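Local coordinates for pyridoxal phosphate homeostasis protein (Bifidobacterium adolescentis ATCC 15703, PDB 3CPG) that probably binds pyridoxal 5'-phosphate and takes part in keeping the supply of this cofactor in balance, at residues A[211-225]-A[242-256]. Residues are numbered along the deposited sequence; the frame is centred on the assembly and turned at random.
Sequences ETVIRRGFSHLRKTR and LSMGMTGDMELAIAE. With ACT (acetate ion), chain B.
The R222 side chain extends with CG anti to the backbone N (chi1 -178°) and bends at chi3, turning its guanidinium to E256, while E256 folds back at chi2 (-57°), and the two ends meet within a beta-alpha-beta unit of the TIM barrel. Here helix 211-231, which links parallel strands 196-202 and 241-243, packs against the second strand and the short helix 250-255 that follows. R222 NH1 grips E256 twice, donating to the backbone O at 2.9 Å and to OE1 on its anti side, both acceptors close to the guanidinium plane. The other carboxylate oxygen, OE2, lies 2.7 Å from R215 NH2 but over the guanidinium face, a purely electrostatic salt bridge; the two arginines probably stabilise the charged form of E256. The F218 ring packs between residues M244-G245 and helix 250-255. A253 CB sits over one ring face in a CH-pi contact, 4.0 Å from the centroid, D249 OD2 approaches the edge at CZ, and the selenium of M244 (selenomethionine) comes obliquely, also touching L221 CD2. The L252 knob fills a hole between E211, I214, R215 and F218. At the strand, L242 CD1 lies over one face of the R225 guanidinium, whose NH1 is tied to R240 O. A water hydrogen-bonds S219 OG and donates to E256 OE1 at 2.9 Å.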
loop_
_atom_site.group_PDB
_atom_site.type_symbol
_atom_site.label_atom_id
_atom_site.label_comp_id
_atom_site.label_asym_id
_atom_site.label_seq_id
_atom_site.Cartn_x
_atom_site.Cartn_y
_atom_site.Cartn_z
ATOM N N GLU A 211 -15.819 9.863 -13.661
ATOM C CA GLU A 211 -14.899 10.585 -12.793
ATOM C C GLU A 211 -15.548 11.201 -11.557
ATOM O O GLU A 211 -14.875 11.408 -10.550
ATOM C CB GLU A 211 -14.157 11.661 -13.586
ATOM C CG GLU A 211 -12.967 11.122 -14.370
ATOM C CD GLU A 211 -12.241 12.202 -15.146
ATOM O OE1 GLU A 211 -12.040 13.305 -14.592
ATOM O OE2 GLU A 211 -11.859 11.944 -16.307
ATOM N N THR A 212 -16.844 11.502 -11.617
ATOM C CA THR A 212 -17.501 12.077 -10.446
ATOM C C THR A 212 -17.631 11.015 -9.354
ATOM O O THR A 212 -17.572 11.322 -8.162
ATOM C CB THR A 212 -18.902 12.651 -10.781
ATOM O OG1 THR A 212 -19.766 11.604 -11.235
ATOM C CG2 THR A 212 -18.791 13.717 -11.864
ATOM N N VAL A 213 -17.802 9.762 -9.766
ATOM C CA VAL A 213 -17.919 8.655 -8.821
ATOM C C VAL A 213 -16.547 8.365 -8.213
ATOM O O VAL A 213 -16.414 8.137 -7.011
ATOM C CB VAL A 213 -18.431 7.380 -9.523
ATOM C CG1 VAL A 213 -18.399 6.198 -8.559
ATOM C CG2 VAL A 213 -19.848 7.608 -10.032
ATOM N N ILE A 214 -15.528 8.371 -9.063
ATOM C CA ILE A 214 -14.165 8.114 -8.626
ATOM C C ILE A 214 -13.717 9.190 -7.637
ATOM O O ILE A 214 -13.209 8.886 -6.552
ATOM C CB ILE A 214 -13.217 8.084 -9.843
ATOM C CG1 ILE A 214 -13.581 6.889 -10.731
ATOM C CG2 ILE A 214 -11.767 8.031 -9.384
ATOM C CD1 ILE A 214 -12.777 6.783 -12.007
ATOM N N ARG A 215 -13.918 10.450 -8.010
ATOM C CA ARG A 215 -13.528 11.564 -7.153
ATOM C C ARG A 215 -14.268 11.545 -5.819
ATOM O O ARG A 215 -13.671 11.795 -4.774
ATOM C CB ARG A 215 -13.781 12.900 -7.867
ATOM C CG ARG A 215 -12.921 13.110 -9.109
ATOM C CD ARG A 215 -13.255 14.425 -9.815
ATOM N NE ARG A 215 -12.848 15.599 -9.046
ATOM C CZ ARG A 215 -11.583 15.918 -8.782
ATOM N NH1 ARG A 215 -10.598 15.149 -9.221
ATOM N NH2 ARG A 215 -11.301 17.006 -8.080
ATOM N N ARG A 216 -15.560 11.231 -5.850
ATOM C CA ARG A 216 -16.352 11.203 -4.625
ATOM C C ARG A 216 -15.791 10.215 -3.606
ATOM O O ARG A 216 -15.747 10.505 -2.407
ATOM C CB ARG A 216 -17.814 10.862 -4.937
ATOM C CG ARG A 216 -18.725 10.896 -3.708
ATOM C CD ARG A 216 -20.185 10.724 -4.092
ATOM N NE ARG A 216 -20.617 11.746 -5.041
ATOM C CZ ARG A 216 -20.931 11.502 -6.309
ATOM N NH1 ARG A 216 -20.867 10.268 -6.782
ATOM N NH2 ARG A 216 -21.300 12.495 -7.107
ATOM N N GLY A 217 -15.363 9.052 -4.089
ATOM C CA GLY A 217 -14.803 8.039 -3.213
ATOM C C GLY A 217 -13.470 8.429 -2.594
ATOM O O GLY A 217 -13.234 8.169 -1.411
ATOM N N PHE A 218 -12.589 9.041 -3.381
ATOM C CA PHE A 218 -11.283 9.459 -2.865
ATOM C C PHE A 218 -11.475 10.600 -1.875
ATOM O O PHE A 218 -10.797 10.679 -0.848
ATOM C CB PHE A 218 -10.364 9.924 -4.000
ATOM C CG PHE A 218 -9.970 8.835 -4.960
ATOM C CD1 PHE A 218 -9.796 7.523 -4.523
ATOM C CD2 PHE A 218 -9.713 9.135 -6.295
ATOM C CE1 PHE A 218 -9.369 6.529 -5.401
ATOM C CE2 PHE A 218 -9.284 8.147 -7.182
ATOM C CZ PHE A 218 -9.110 6.843 -6.734
ATOM N N SER A 219 -12.406 11.490 -2.202
ATOM C CA SER A 219 -12.711 12.627 -1.346
ATOM C C SER A 219 -13.243 12.114 -0.012
ATOM O O SER A 219 -12.879 12.614 1.048
ATOM C CB SER A 219 -13.760 13.517 -2.019
ATOM O OG SER A 219 -14.092 14.625 -1.202
ATOM N N HIS A 220 -14.105 11.103 -0.070
ATOM C CA HIS A 220 -14.672 10.536 1.142
ATOM C C HIS A 220 -13.574 9.935 2.011
ATOM O O HIS A 220 -13.577 10.114 3.227
ATOM C CB HIS A 220 -15.719 9.478 0.790
ATOM C CG HIS A 220 -16.300 8.785 1.983
ATOM N ND1 HIS A 220 -15.643 7.773 2.649
ATOM C CD2 HIS A 220 -17.473 8.967 2.635
ATOM C CE1 HIS A 220 -16.387 7.360 3.660
ATOM N NE2 HIS A 220 -17.502 8.067 3.674
ATOM N N LEU A 221 -12.625 9.241 1.387
ATOM C CA LEU A 221 -11.532 8.635 2.142
ATOM C C LEU A 221 -10.694 9.711 2.833
ATOM O O LEU A 221 -10.319 9.562 3.992
ATOM C CB LEU A 221 -10.629 7.799 1.226
ATOM C CG LEU A 221 -9.803 6.756 1.986
ATOM C CD1 LEU A 221 -10.729 5.678 2.532
ATOM C CD2 LEU A 221 -8.762 6.138 1.054
ATOM N N ARG A 222 -10.402 10.795 2.119
ATOM C CA ARG A 222 -9.611 11.878 2.694
ATOM C C ARG A 222 -10.319 12.507 3.896
ATOM O O ARG A 222 -9.704 12.735 4.936
ATOM C CB ARG A 222 -9.333 12.970 1.658
ATOM C CG ARG A 222 -8.464 14.092 2.218
ATOM C CD ARG A 222 -8.361 15.295 1.297
ATOM N NE ARG A 222 -9.612 16.045 1.219
ATOM C CZ ARG A 222 -10.441 16.011 0.183
ATOM N NH1 ARG A 222 -10.156 15.262 -0.879
ATOM N NH2 ARG A 222 -11.558 16.729 0.210
ATOM N N LYS A 223 -11.607 12.798 3.745
ATOM C CA LYS A 223 -12.369 13.403 4.838
ATOM C C LYS A 223 -12.425 12.475 6.043
ATOM O O LYS A 223 -12.331 12.919 7.187
ATOM C CB LYS A 223 -13.792 13.736 4.381
ATOM C CG LYS A 223 -13.860 14.857 3.360
ATOM C CD LYS A 223 -15.300 15.175 2.997
ATOM C CE LYS A 223 -15.367 16.294 1.972
ATOM N NZ LYS A 223 -16.780 16.640 1.636
ATOM N N THR A 224 -12.594 11.185 5.780
ATOM C CA THR A 224 -12.652 10.193 6.846
ATOM C C THR A 224 -11.321 10.187 7.592
ATOM O O THR A 224 -11.286 10.167 8.819
ATOM C CB THR A 224 -12.943 8.794 6.274
ATOM O OG1 THR A 224 -14.258 8.783 5.701
ATOM C CG2 THR A 224 -12.857 7.731 7.367
ATOM N N ARG A 225 -10.228 10.205 6.839
ATOM C CA ARG A 225 -8.889 10.236 7.416
ATOM C C ARG A 225 -8.768 11.473 8.316
ATOM O O ARG A 225 -8.276 11.393 9.445
ATOM C CB ARG A 225 -7.856 10.283 6.279
ATOM C CG ARG A 225 -6.374 10.237 6.681
ATOM C CD ARG A 225 -5.842 11.587 7.156
ATOM N NE ARG A 225 -6.130 12.687 6.234
ATOM C CZ ARG A 225 -5.407 13.012 5.164
ATOM N NH1 ARG A 225 -4.321 12.324 4.844
ATOM N NH2 ARG A 225 -5.772 14.048 4.416
ATOM N N LEU A 242 -3.131 7.959 2.871
ATOM C CA LEU A 242 -4.291 7.734 2.024
ATOM C C LEU A 242 -3.731 6.957 0.846
ATOM O O LEU A 242 -3.120 7.527 -0.056
ATOM C CB LEU A 242 -4.907 9.050 1.548
ATOM C CG LEU A 242 -5.704 9.817 2.607
ATOM C CD1 LEU A 242 -6.164 11.152 2.033
ATOM C CD2 LEU A 242 -6.894 8.983 3.052
ATOM N N SER A 243 -3.906 5.641 0.885
ATOM C CA SER A 243 -3.416 4.777 -0.182
ATOM C C SER A 243 -4.555 4.638 -1.173
ATOM O O SER A 243 -5.493 3.876 -0.951
ATOM C CB SER A 243 -3.033 3.408 0.380
ATOM O OG SER A 243 -2.534 2.553 -0.635
HETATM N N MSE A 244 -4.478 5.402 -2.256
HETATM C CA MSE A 244 -5.518 5.380 -3.274
HETATM C C MSE A 244 -4.989 5.889 -4.604
HETATM O O MSE A 244 -4.137 6.778 -4.647
HETATM C CB MSE A 244 -6.713 6.228 -2.817
HETATM C CG MSE A 244 -6.373 7.680 -2.458
HETATM SE SE MSE A 244 -7.842 8.563 -1.560
HETATM C CE MSE A 244 -7.410 10.367 -1.939
ATOM N N GLY A 245 -5.506 5.318 -5.686
ATOM C CA GLY A 245 -5.072 5.702 -7.013
ATOM C C GLY A 245 -4.153 4.634 -7.573
ATOM O O GLY A 245 -3.236 4.174 -6.895
HETATM N N MSE A 246 -4.414 4.222 -8.806
HETATM C CA MSE A 246 -3.602 3.211 -9.463
HETATM C C MSE A 246 -3.318 3.706 -10.873
HETATM O O MSE A 246 -3.456 4.900 -11.143
HETATM C CB MSE A 246 -4.344 1.876 -9.474
HETATM C CG MSE A 246 -4.685 1.410 -8.067
HETATM SE SE MSE A 246 -5.358 -0.401 -7.932
HETATM C CE MSE A 246 -7.062 -0.060 -8.715
ATOM N N THR A 247 -2.927 2.808 -11.770
ATOM C CA THR A 247 -2.597 3.210 -13.137
ATOM C C THR A 247 -3.655 4.041 -13.862
ATOM O O THR A 247 -3.331 5.046 -14.493
ATOM C CB THR A 247 -2.266 1.982 -14.020
ATOM O OG1 THR A 247 -1.083 1.343 -13.527
ATOM C CG2 THR A 247 -2.031 2.410 -15.471
ATOM N N GLY A 248 -4.915 3.633 -13.765
ATOM C CA GLY A 248 -5.965 4.342 -14.474
ATOM C C GLY A 248 -6.567 5.590 -13.856
ATOM O O GLY A 248 -7.227 6.363 -14.553
ATOM N N ASP A 249 -6.339 5.812 -12.567
ATOM C CA ASP A 249 -6.927 6.978 -11.920
ATOM C C ASP A 249 -6.014 7.698 -10.934
ATOM O O ASP A 249 -6.504 8.430 -10.070
ATOM C CB ASP A 249 -8.212 6.560 -11.195
ATOM C CG ASP A 249 -7.959 5.509 -10.129
ATOM O OD1 ASP A 249 -6.776 5.298 -9.791
ATOM O OD2 ASP A 249 -8.927 4.899 -9.621
HETATM N N MSE A 250 -4.701 7.523 -11.053
HETATM C CA MSE A 250 -3.803 8.180 -10.103
HETATM C C MSE A 250 -3.861 9.713 -10.119
HETATM O O MSE A 250 -3.693 10.353 -9.079
HETATM C CB MSE A 250 -2.353 7.704 -10.290
HETATM C CG MSE A 250 -1.693 8.090 -11.593
HETATM SE SE MSE A 250 0.189 7.596 -11.601
HETATM C CE MSE A 250 0.011 5.826 -12.294
ATOM N N GLU A 251 -4.094 10.308 -11.285
ATOM C CA GLU A 251 -4.181 11.765 -11.365
ATOM C C GLU A 251 -5.319 12.265 -10.471
ATOM O O GLU A 251 -5.155 13.225 -9.721
ATOM C CB GLU A 251 -4.435 12.220 -12.809
ATOM C CG GLU A 251 -3.209 12.293 -13.713
ATOM C CD GLU A 251 -2.618 10.938 -14.040
ATOM O OE1 GLU A 251 -3.358 9.930 -14.001
ATOM O OE2 GLU A 251 -1.412 10.888 -14.359
ATOM N N LEU A 252 -6.472 11.608 -10.551
ATOM C CA LEU A 252 -7.627 11.995 -9.745
ATOM C C LEU A 252 -7.367 11.755 -8.255
ATOM O O LEU A 252 -7.743 12.561 -7.405
ATOM C CB LEU A 252 -8.862 11.205 -10.186
ATOM C CG LEU A 252 -9.346 11.432 -11.621
ATOM C CD1 LEU A 252 -10.423 10.416 -11.966
ATOM C CD2 LEU A 252 -9.874 12.852 -11.767
ATOM N N ALA A 253 -6.718 10.640 -7.946
ATOM C CA ALA A 253 -6.413 10.311 -6.560
ATOM C C ALA A 253 -5.512 11.384 -5.971
ATOM O O ALA A 253 -5.725 11.846 -4.854
ATOM C CB ALA A 253 -5.718 8.953 -6.482
ATOM N N ILE A 254 -4.502 11.783 -6.730
ATOM C CA ILE A 254 -3.577 12.795 -6.248
ATOM C C ILE A 254 -4.277 14.144 -6.084
ATOM O O ILE A 254 -3.990 14.887 -5.144
ATOM C CB ILE A 254 -2.355 12.893 -7.183
ATOM C CG1 ILE A 254 -1.567 11.578 -7.105
ATOM C CG2 ILE A 254 -1.470 14.066 -6.781
ATOM C CD1 ILE A 254 -0.428 11.460 -8.087
ATOM N N ALA A 255 -5.210 14.451 -6.980
ATOM C CA ALA A 255 -5.955 15.701 -6.878
ATOM C C ALA A 255 -6.777 15.699 -5.590
ATOM O O ALA A 255 -7.029 16.755 -5.005
ATOM C CB ALA A 255 -6.882 15.871 -8.084
ATOM N N GLU A 256 -7.191 14.511 -5.148
ATOM C CA GLU A 256 -7.995 14.387 -3.936
ATOM C C GLU A 256 -7.201 14.112 -2.654
ATOM O O GLU A 256 -7.778 13.760 -1.626
ATOM C CB GLU A 256 -9.071 13.309 -4.120
ATOM C CG GLU A 256 -10.172 13.656 -5.132
ATOM C CD GLU A 256 -10.915 14.946 -4.804
ATOM O OE1 GLU A 256 -11.128 15.237 -3.607
ATOM O OE2 GLU A 256 -11.303 15.665 -5.753
HETATM C C ACT B . -2.591 -1.101 -11.908
HETATM O O ACT B . -1.982 -2.130 -12.141
HETATM O OXT ACT B . -1.997 -0.120 -11.493
HETATM C CH3 ACT B . -4.082 -1.044 -12.135
HETATM O O HOH W 1 -12.934 16.822 -1.905
#